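Beta sliding clamp (Bartonella birtlesii LL-WM9, PDB 6PTR) probably tethers DNA polymerases and other proteins to DNA as a ring-shaped head-to-tail homodimer, conferring processivity, and is bound here to the antibiotic griselimycin. Local coordinates at residues S49-A54 and T62-V67; V296-E301 and I332-R337; Q304-V309 and E318-A323. All coordinates share one frame; numbering follows the deposited sequence. Where two conformers were deposited one is given.

Contact 1 (S49-A54 and T62-V67); sequences SVQLKA and TESFTV
Val-50 and Leu-52 pair with Phe-65 and Glu-63 as the hydrogen-bonded couples of an antiparallel beta hairpin, whose strand axes approach to 4.6 Å and run at 165° to each other. Each couple is closed by two backbone bonds: Val-50 N reaches Phe-65 O at 2.9 Å, Leu-52 N reaches Glu-63 O at 2.8 Å, and the amides of Phe-65 and Glu-63 return the bond to the carbonyls facing them. Between the couples, Ser-64 CA comes within 3.1 Å of Val-50 O in a CA-H...O contact.

On the face carrying Val-50, Leu-52, Glu-63 and Phe-65, the aromatic packing is that of Phe-65 on Val-50. Phe-65 places CG between its backbone N and carbonyl carbon (chi1 56°), which brings the ring alongside Val-50. The result is a CH-pi contact: Val-50 CB lies 4.2 Å from the centroid of the Phe-65 ring and 21° off its normal, displaced toward the rim near CE1 and CZ. Val-50 CG1 also meets the ring atoms CE1 and CZ, whereas Val-50 CG2 meets Val-67 CG2 at 3.7 Å.

The opposite face, with Ser-49, Gln-51, Lys-53, Thr-62 and Ser-64, is more polar and partly exposed. Gln-51 CG passes 3.5 Å from Ser-64 OG, and the amide end of Gln-51 then crosses Thr-62. Lys-53 CG lies 3.7 Å from Thr-62 CG2, the two side chains running alongside each other.

The hairpin is central to a sheet that spans the N-terminal and central domains: strand 40-46 flanks Gln-51 and Lys-53, whereas strand 245-250 bonds through Val-246 to Thr-62. Helix 15-26 packs against the Phe-65 face, and its Ser-21 OG is hydrogen-bonded to Glu-63 OE1.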
loop_
_atom_site.group_PDB
_atom_site.type_symbol
_atom_site.label_atom_id
_atom_site.label_comp_id
_atom_site.label_asym_id
_atom_site.label_seq_id
_atom_site.Cartn_x
_atom_site.Cartn_y
_atom_site.Cartn_z
ATOM N N SER C 49 11.472 34.758 9.791
ATOM C CA SER C 49 11.685 33.323 9.643
ATOM C C SER C 49 10.587 32.564 10.359
ATOM O O SER C 49 10.132 32.987 11.422
ATOM C CB SER C 49 13.074 32.933 10.188
ATOM O OG SER C 49 13.244 31.520 10.161
ATOM N N VAL C 50 10.148 31.454 9.762
ATOM C CA VAL C 50 9.223 30.528 10.394
ATOM C C VAL C 50 9.991 29.253 10.661
ATOM O O VAL C 50 10.648 28.724 9.755
ATOM C CB VAL C 50 7.999 30.247 9.511
ATOM C CG1 VAL C 50 7.188 29.092 10.072
ATOM C CG2 VAL C 50 7.150 31.503 9.399
ATOM N N GLN C 51 9.943 28.789 11.902
ATOM C CA GLN C 51 10.559 27.524 12.280
ATOM C C GLN C 51 9.460 26.540 12.624
ATOM O O GLN C 51 8.527 26.887 13.358
ATOM C CB GLN C 51 11.501 27.677 13.471
ATOM C CG GLN C 51 12.262 26.386 13.753
ATOM C CD GLN C 51 13.052 26.435 15.035
ATOM O OE1 GLN C 51 14.253 26.685 15.017
ATOM N NE2 GLN C 51 12.383 26.183 16.156
ATOM N N LEU C 52 9.562 25.328 12.078
ATOM C CA LEU C 52 8.710 24.202 12.447
ATOM C C LEU C 52 9.528 23.266 13.320
ATOM O O LEU C 52 10.681 22.981 13.000
ATOM C CB LEU C 52 8.216 23.451 11.205
ATOM C CG LEU C 52 7.504 24.330 10.169
ATOM C CD1 LEU C 52 7.078 23.519 8.965
ATOM C CD2 LEU C 52 6.314 25.057 10.812
ATOM N N LYS C 53 8.944 22.784 14.420
ATOM C CA LYS C 53 9.658 21.874 15.316
ATOM C C LYS C 53 8.725 20.725 15.676
ATOM O O LYS C 53 7.549 20.955 15.962
ATOM C CB LYS C 53 10.110 22.608 16.593
ATOM C CG LYS C 53 10.918 21.763 17.589
ATOM C CD LYS C 53 11.240 22.520 18.910
ATOM C CE LYS C 53 12.336 23.537 18.756
ATOM N NZ LYS C 53 12.752 24.068 20.097
ATOM N N ALA C 54 9.241 19.490 15.649
ATOM C CA ALA C 54 8.493 18.345 16.158
ATOM C C ALA C 54 9.443 17.497 16.988
ATOM O O ALA C 54 10.652 17.534 16.776
ATOM C CB ALA C 54 7.884 17.484 15.026
ATOM N N THR C 62 13.927 20.306 13.454
ATOM C CA THR C 62 13.462 21.648 13.141
ATOM C C THR C 62 13.782 21.945 11.688
ATOM O O THR C 62 14.798 21.497 11.164
ATOM C CB THR C 62 14.112 22.701 14.022
ATOM O OG1 THR C 62 15.519 22.756 13.746
ATOM C CG2 THR C 62 13.885 22.377 15.514
ATOM N N GLU C 63 12.905 22.697 11.038
ATOM C CA GLU C 63 13.231 23.254 9.738
ATOM C C GLU C 63 12.729 24.679 9.719
ATOM O O GLU C 63 11.681 24.972 10.295
ATOM C CB GLU C 63 12.609 22.510 8.567
ATOM C CG GLU C 63 13.260 23.033 7.252
ATOM C CD GLU C 63 12.518 22.615 6.052
ATOM O OE1 GLU C 63 12.432 23.396 5.081
ATOM O OE2 GLU C 63 11.995 21.494 6.093
ATOM N N SER C 64 13.473 25.553 9.060
ATOM C CA SER C 64 13.127 26.961 9.049
ATOM C C SER C 64 13.125 27.453 7.620
ATOM O O SER C 64 13.878 26.949 6.785
ATOM C CB SER C 64 14.126 27.767 9.863
ATOM O OG SER C 64 14.361 27.111 11.097
ATOM N N PHE C 65 12.291 28.458 7.350
ATOM C CA PHE C 65 12.332 29.112 6.051
ATOM C C PHE C 65 12.004 30.593 6.203
ATOM O O PHE C 65 11.312 31.006 7.136
ATOM C CB PHE C 65 11.374 28.454 5.034
ATOM C CG PHE C 65 9.936 28.375 5.474
ATOM C CD1 PHE C 65 9.510 27.405 6.368
ATOM C CD2 PHE C 65 8.995 29.260 4.959
ATOM C CE1 PHE C 65 8.181 27.323 6.756
ATOM C CE2 PHE C 65 7.656 29.170 5.333
ATOM C CZ PHE C 65 7.250 28.204 6.232
ATOM N N THR C 66 12.468 31.360 5.221
ATOM C CA THR C 66 12.342 32.814 5.220
ATOM C C THR C 66 10.945 33.224 4.778
ATOM O O THR C 66 10.463 32.776 3.737
ATOM C CB THR C 66 13.393 33.415 4.292
ATOM O OG1 THR C 66 14.702 33.211 4.859
ATOM C CG2 THR C 66 13.127 34.900 4.070
ATOM N N VAL C 67 10.284 34.053 5.589
ATOM C CA VAL C 67 8.947 34.581 5.303
ATOM C C VAL C 67 8.883 36.001 5.822
ATOM O O VAL C 67 9.335 36.268 6.935
ATOM C CB VAL C 67 7.803 33.805 5.998
ATOM C CG1 VAL C 67 6.457 34.233 5.423
ATOM C CG2 VAL C 67 7.981 32.334 5.904
#

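Contact 2 (V296-E301 and I332-R337); sequences VKLTIE and IGFNSR
Leu-298 N donates to Ile-332 O at 2.7 Å, the shortest bond of this antiparallel strand pair, with an N-H...O angle of 164° and the donor tilted 23° from the carbonyl plane. The pair forms one side of the four-stranded sheet in the C-terminal domain of the DNA-clamp fold, where strand 330-335 is outermost within the chain. Ile-332 N bonds back to Leu-298 O, and Val-296 and Phe-334 form a second hydrogen-bonded couple, with Val-296 N 2.8 Å from Phe-334 O. Between the two couples Gly-333 faces Lys-297, with Gly-333 CA 3.2 Å from Val-296 O in a CA-H...O contact.

The side chains of both couples project to one buried face. Leu-298 CD2 approaches the Phe-334 ring at its edge, near the ring plane, 4.2 Å from CD2 of that ring. Ile-332 turns its CG2 branch, rather than its longer CG1 arm, to Ile-300 CD1 at 4.0 Å. On the other face, Glu-331 joins the strands by its OE2, which forms a salt bridge with Lys-297 NZ and a hydrogen bond with Thr-299 OG1.

Strand 330-335 passes into helix 336-345. Asn-335 is the N-cap of that helix, OD1 accepting from Tyr-338 N. Val-296 sets CG1 between its backbone N and carbonyl carbon (chi1 57°), a position 3.4 Å from Phe-334 O and 3.9 Å from Ser-336 CB.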
loop_
_atom_site.group_PDB
_atom_site.type_symbol
_atom_site.label_atom_id
_atom_site.label_comp_id
_atom_site.label_asym_id
_atom_site.label_seq_id
_atom_site.Cartn_x
_atom_site.Cartn_y
_atom_site.Cartn_z
ATOM N N VAL C 296 17.837 -21.301 3.054
ATOM C CA VAL C 296 18.188 -21.847 1.750
ATOM C C VAL C 296 19.540 -22.525 1.901
ATOM O O VAL C 296 20.456 -21.971 2.523
ATOM C CB VAL C 296 18.200 -20.771 0.640
ATOM C CG1 VAL C 296 19.154 -19.623 0.993
ATOM C CG2 VAL C 296 18.599 -21.386 -0.703
ATOM N N LYS C 297 19.643 -23.751 1.385
ATOM C CA LYS C 297 20.883 -24.515 1.414
ATOM C C LYS C 297 21.651 -24.288 0.126
ATOM O O LYS C 297 21.105 -24.450 -0.969
ATOM C CB LYS C 297 20.598 -26.012 1.581
ATOM C CG LYS C 297 21.857 -26.839 1.475
ATOM C CD LYS C 297 21.657 -28.300 1.908
ATOM C CE LYS C 297 20.852 -29.097 0.944
ATOM N NZ LYS C 297 21.041 -30.542 1.326
ATOM N N LEU C 298 22.898 -23.864 0.268
ATOM C CA LEU C 298 23.824 -23.730 -0.849
ATOM C C LEU C 298 24.699 -24.970 -0.857
ATOM O O LEU C 298 25.428 -25.228 0.108
ATOM C CB LEU C 298 24.697 -22.476 -0.724
ATOM C CG LEU C 298 24.081 -21.100 -0.984
ATOM C CD1 LEU C 298 22.890 -20.838 -0.110
ATOM C CD2 LEU C 298 25.137 -19.993 -0.795
ATOM N N THR C 299 24.645 -25.720 -1.938
ATOM C CA THR C 299 25.558 -26.836 -2.142
ATOM C C THR C 299 26.595 -26.382 -3.151
ATOM O O THR C 299 26.284 -26.210 -4.337
ATOM C CB THR C 299 24.811 -28.072 -2.624
ATOM O OG1 THR C 299 23.842 -28.435 -1.625
ATOM C CG2 THR C 299 25.785 -29.224 -2.844
ATOM N N ILE C 300 27.827 -26.182 -2.684
ATOM C CA ILE C 300 28.859 -25.525 -3.473
ATOM C C ILE C 300 29.849 -26.582 -3.911
ATOM O O ILE C 300 30.415 -27.302 -3.077
ATOM C CB ILE C 300 29.567 -24.410 -2.694
ATOM C CG1 ILE C 300 28.569 -23.563 -1.917
ATOM C CG2 ILE C 300 30.349 -23.509 -3.654
ATOM C CD1 ILE C 300 29.238 -22.659 -0.908
ATOM N N GLU C 301 30.035 -26.689 -5.220
ATOM C CA GLU C 301 30.982 -27.609 -5.819
ATOM C C GLU C 301 31.820 -26.831 -6.825
ATOM O O GLU C 301 31.586 -25.645 -7.074
ATOM C CB GLU C 301 30.256 -28.796 -6.473
ATOM C CG GLU C 301 30.028 -29.966 -5.527
ATOM C CD GLU C 301 28.562 -30.369 -5.388
ATOM O OE1 GLU C 301 28.255 -31.171 -4.476
ATOM O OE2 GLU C 301 27.718 -29.900 -6.182
ATOM N N ILE C 332 26.122 -25.287 2.955
ATOM C CA ILE C 332 25.967 -24.243 3.955
ATOM C C ILE C 332 24.624 -23.571 3.744
ATOM O O ILE C 332 24.192 -23.347 2.604
ATOM C CB ILE C 332 27.145 -23.236 3.886
ATOM C CG1 ILE C 332 27.066 -22.212 5.028
ATOM C CG2 ILE C 332 27.179 -22.536 2.529
ATOM C CD1 ILE C 332 28.411 -21.418 5.199
ATOM N N GLY C 333 23.951 -23.257 4.845
ATOM C CA GLY C 333 22.630 -22.665 4.800
ATOM C C GLY C 333 22.689 -21.218 5.246
ATOM O O GLY C 333 23.503 -20.854 6.091
ATOM N N PHE C 334 21.782 -20.413 4.709
ATOM C CA PHE C 334 21.590 -19.022 5.104
ATOM C C PHE C 334 20.110 -18.685 5.081
ATOM O O PHE C 334 19.318 -19.317 4.384
ATOM C CB PHE C 334 22.309 -18.038 4.158
ATOM C CG PHE C 334 23.801 -18.131 4.204
ATOM C CD1 PHE C 334 24.508 -17.591 5.269
ATOM C CD2 PHE C 334 24.503 -18.750 3.179
ATOM C CE1 PHE C 334 25.896 -17.669 5.307
ATOM C CE2 PHE C 334 25.886 -18.844 3.218
ATOM C CZ PHE C 334 26.584 -18.297 4.280
ATOM N N ASN C 335 19.752 -17.662 5.852
ATOM C CA ASN C 335 18.457 -17.019 5.722
ATOM C C ASN C 335 18.376 -16.354 4.354
ATOM O O ASN C 335 19.208 -15.507 4.016
ATOM C CB ASN C 335 18.302 -15.987 6.850
ATOM C CG ASN C 335 16.994 -15.239 6.788
ATOM O OD1 ASN C 335 16.624 -14.706 5.741
ATOM N ND2 ASN C 335 16.300 -15.166 7.925
ATOM N N SER C 336 17.398 -16.770 3.544
ATOM C CA SER C 336 17.325 -16.297 2.164
ATOM C C SER C 336 17.047 -14.798 2.095
ATOM O O SER C 336 17.556 -14.114 1.206
ATOM C CB SER C 336 16.248 -17.075 1.411
ATOM O OG SER C 336 14.988 -16.944 2.046
ATOM N N ARG C 337 16.197 -14.284 2.981
ATOM C CA ARG C 337 15.947 -12.848 2.992
ATOM C C ARG C 337 17.216 -12.073 3.323
ATOM O O ARG C 337 17.478 -11.021 2.738
ATOM C CB ARG C 337 14.841 -12.504 3.983
ATOM C CG ARG C 337 14.483 -11.020 3.962
ATOM C CD ARG C 337 14.040 -10.585 2.565
ATOM N NE ARG C 337 14.935 -9.586 1.988
ATOM C CZ ARG C 337 14.807 -9.080 0.763
ATOM N NH1 ARG C 337 15.662 -8.151 0.327
ATOM N NH2 ARG C 337 13.823 -9.502 -0.026
#

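Contact 3 (Q304-V309 and E318-A323); sequences QLKLVV and EDQLAA
Leu-305 and Leu-321 form the tighter half of this beta hairpin of the C-terminal clamp domain, bonded backbone to backbone in both directions: Leu-305 N to Leu-321 O and Leu-321 N to Leu-305 O are each 2.8 Å. Their side chains run alongside each other, Leu-305 CD2 lying 4.1 Å from Leu-321 CD1. Ala-323 CB closes against Leu-305 CB at the same separation, 4.1 Å. Leu-307 continues this apolar face, where helix 275-285 supplies Phe-278 and Ala-281 as cover. The couple of Leu-307 with Asp-319 is less regular, since Leu-307 N lies 35° from the plane of the carbonyl it bonds, Asp-319 O.

The other face is polar and partly exposed, yet crowded where the glutamines cross. Lys-306 runs alongside Gln-320, its CD 3.8 Å from Gln-320 OE1, while Gln-304 crosses Gln-320 with the two amide planes 37° apart. As modelled, NE2 of Gln-304 and NE2 of Gln-320 are 3.2 Å apart, an approach of two donors that makes the orientation of these amides doubtful. Packing is looser farther along, where the nearest side-chain approach of the next pair, Glu-318 CB to Val-308 CG2, is 4.2 Å.

That end lies at the dimer interface. Glu-318 pairs with an antiparallel strand of the second subunit, and its OE2 is hydrogen-bonded to His-115 ND1 of that subunit. Asp-319 is gripped by both oxygens of its carboxylate: OD2 takes a salt bridge from Arg-284 and a hydrogen bond with Thr-114 OG1 of the second subunit, whereas OD1 uses its anti lone pair to accept Gln-320 N at 2.8 Å.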
loop_
_atom_site.group_PDB
_atom_site.type_symbol
_atom_site.label_atom_id
_atom_site.label_comp_id
_atom_site.label_asym_id
_atom_site.label_seq_id
_atom_site.Cartn_x
_atom_site.Cartn_y
_atom_site.Cartn_z
ATOM N N GLN C 304 30.040 -24.673 -9.665
ATOM C CA GLN C 304 28.602 -24.915 -9.660
ATOM C C GLN C 304 28.011 -24.648 -8.283
ATOM O O GLN C 304 28.555 -25.084 -7.266
ATOM C CB GLN C 304 28.340 -26.362 -10.079
ATOM C CG GLN C 304 26.918 -26.810 -10.091
ATOM C CD GLN C 304 26.826 -28.286 -10.419
ATOM O OE1 GLN C 304 26.364 -29.087 -9.606
ATOM N NE2 GLN C 304 27.284 -28.657 -11.610
ATOM N N LEU C 305 26.874 -23.961 -8.254
ATOM C CA LEU C 305 26.157 -23.728 -7.013
ATOM C C LEU C 305 24.725 -24.218 -7.165
ATOM O O LEU C 305 24.016 -23.790 -8.082
ATOM C CB LEU C 305 26.166 -22.241 -6.647
ATOM C CG LEU C 305 25.303 -21.767 -5.485
ATOM C CD1 LEU C 305 25.841 -22.331 -4.201
ATOM C CD2 LEU C 305 25.291 -20.261 -5.425
ATOM N N LYS C 306 24.294 -25.098 -6.263
ATOM C CA LYS C 306 22.891 -25.502 -6.197
ATOM C C LYS C 306 22.240 -24.905 -4.967
ATOM O O LYS C 306 22.864 -24.823 -3.904
ATOM C CB LYS C 306 22.748 -27.029 -6.160
ATOM C CG LYS C 306 23.248 -27.716 -7.420
ATOM C CD LYS C 306 22.780 -29.165 -7.487
ATOM C CE LYS C 306 23.928 -30.137 -7.323
ATOM N NZ LYS C 306 23.491 -31.524 -7.645
ATOM N N LEU C 307 20.974 -24.512 -5.110
ATOM C CA LEU C 307 20.198 -23.917 -4.036
ATOM C C LEU C 307 19.020 -24.833 -3.767
ATOM O O LEU C 307 18.413 -25.335 -4.708
ATOM C CB LEU C 307 19.669 -22.535 -4.438
ATOM C CG LEU C 307 20.713 -21.533 -4.879
ATOM C CD1 LEU C 307 20.033 -20.259 -5.341
ATOM C CD2 LEU C 307 21.633 -21.252 -3.712
ATOM N N VAL C 308 18.690 -25.055 -2.494
ATOM C CA VAL C 308 17.526 -25.871 -2.149
ATOM C C VAL C 308 16.801 -25.242 -0.972
ATOM O O VAL C 308 17.425 -24.902 0.043
ATOM C CB VAL C 308 17.894 -27.324 -1.798
ATOM C CG1 VAL C 308 16.597 -28.086 -1.511
ATOM C CG2 VAL C 308 18.639 -27.983 -2.927
ATOM N N VAL C 309 15.472 -25.145 -1.083
ATOM C CA VAL C 309 14.604 -24.690 0.007
ATOM C C VAL C 309 13.570 -25.775 0.266
ATOM O O VAL C 309 13.028 -26.356 -0.677
ATOM C CB VAL C 309 13.901 -23.357 -0.314
ATOM C CG1 VAL C 309 12.958 -22.920 0.825
ATOM C CG2 VAL C 309 14.931 -22.265 -0.614
ATOM N N GLU C 318 14.308 -25.884 -5.917
ATOM C CA GLU C 318 15.741 -25.922 -6.148
ATOM C C GLU C 318 16.074 -25.114 -7.393
ATOM O O GLU C 318 15.216 -24.851 -8.234
ATOM C CB GLU C 318 16.251 -27.359 -6.288
ATOM C CG GLU C 318 15.661 -28.164 -7.405
ATOM C CD GLU C 318 16.227 -29.586 -7.463
ATOM O OE1 GLU C 318 16.906 -30.006 -6.495
ATOM O OE2 GLU C 318 15.999 -30.279 -8.474
ATOM N N ASP C 319 17.338 -24.707 -7.481
ATOM C CA ASP C 319 17.842 -24.015 -8.658
ATOM C C ASP C 319 19.343 -24.268 -8.733
ATOM O O ASP C 319 19.946 -24.844 -7.821
ATOM C CB ASP C 319 17.511 -22.513 -8.593
ATOM C CG ASP C 319 17.290 -21.890 -9.966
ATOM O OD1 ASP C 319 17.909 -22.336 -10.965
ATOM O OD2 ASP C 319 16.479 -20.941 -10.039
ATOM N N GLN C 320 19.947 -23.864 -9.841
ATOM C CA GLN C 320 21.380 -24.088 -9.996
ATOM C C GLN C 320 21.981 -22.936 -10.790
ATOM O O GLN C 320 21.339 -22.389 -11.692
ATOM C CB GLN C 320 21.632 -25.434 -10.685
ATOM C CG GLN C 320 23.083 -25.812 -10.885
ATOM C CD GLN C 320 23.234 -27.249 -11.341
ATOM O OE1 GLN C 320 22.377 -28.092 -11.068
ATOM N NE2 GLN C 320 24.319 -27.535 -12.044
ATOM N N LEU C 321 23.217 -22.575 -10.449
ATOM C CA LEU C 321 23.913 -21.480 -11.109
ATOM C C LEU C 321 25.358 -21.871 -11.341
ATOM O O LEU C 321 25.938 -22.638 -10.566
ATOM C CB LEU C 321 23.915 -20.197 -10.274
ATOM C CG LEU C 321 22.610 -19.673 -9.724
ATOM C CD1 LEU C 321 22.920 -18.865 -8.494
ATOM C CD2 LEU C 321 21.960 -18.817 -10.797
ATOM N N ALA C 322 25.937 -21.316 -12.404
ATOM C CA ALA C 322 27.379 -21.332 -12.549
ATOM C C ALA C 322 28.010 -20.527 -11.420
ATOM O O ALA C 322 27.427 -19.571 -10.901
ATOM C CB ALA C 322 27.788 -20.764 -13.909
ATOM N N ALA C 323 29.194 -20.953 -11.005
ATOM C CA ALA C 323 29.911 -20.249 -9.957
ATOM C C ALA C 323 31.392 -20.433 -10.210
ATOM O O ALA C 323 31.813 -21.377 -10.876
ATOM C CB ALA C 323 29.535 -20.762 -8.566
#

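How the contacts relate
Contacts 2 and 3 share one four-stranded sheet, ordered 315-322, 304-311, 295-301, 330-335, and their centres are 9 Å apart. They meet along the middle strands, where Thr-299 N lies 2.8 Å from Lys-306 O and Leu-298 CB lies 3.7 Å from Leu-305 CD1, so that both feed one hydrophobic layer. Contact 1 belongs to the N-terminal domain, across the chain's centre, with its centre 51 Å from that of contact 2 and 55 Å from that of contact 3. Head-to-tail assembly brings the two ends together: contact 3 touches the N-terminal domain of the second subunit, whereas no other chain reaches contacts 1 and 2.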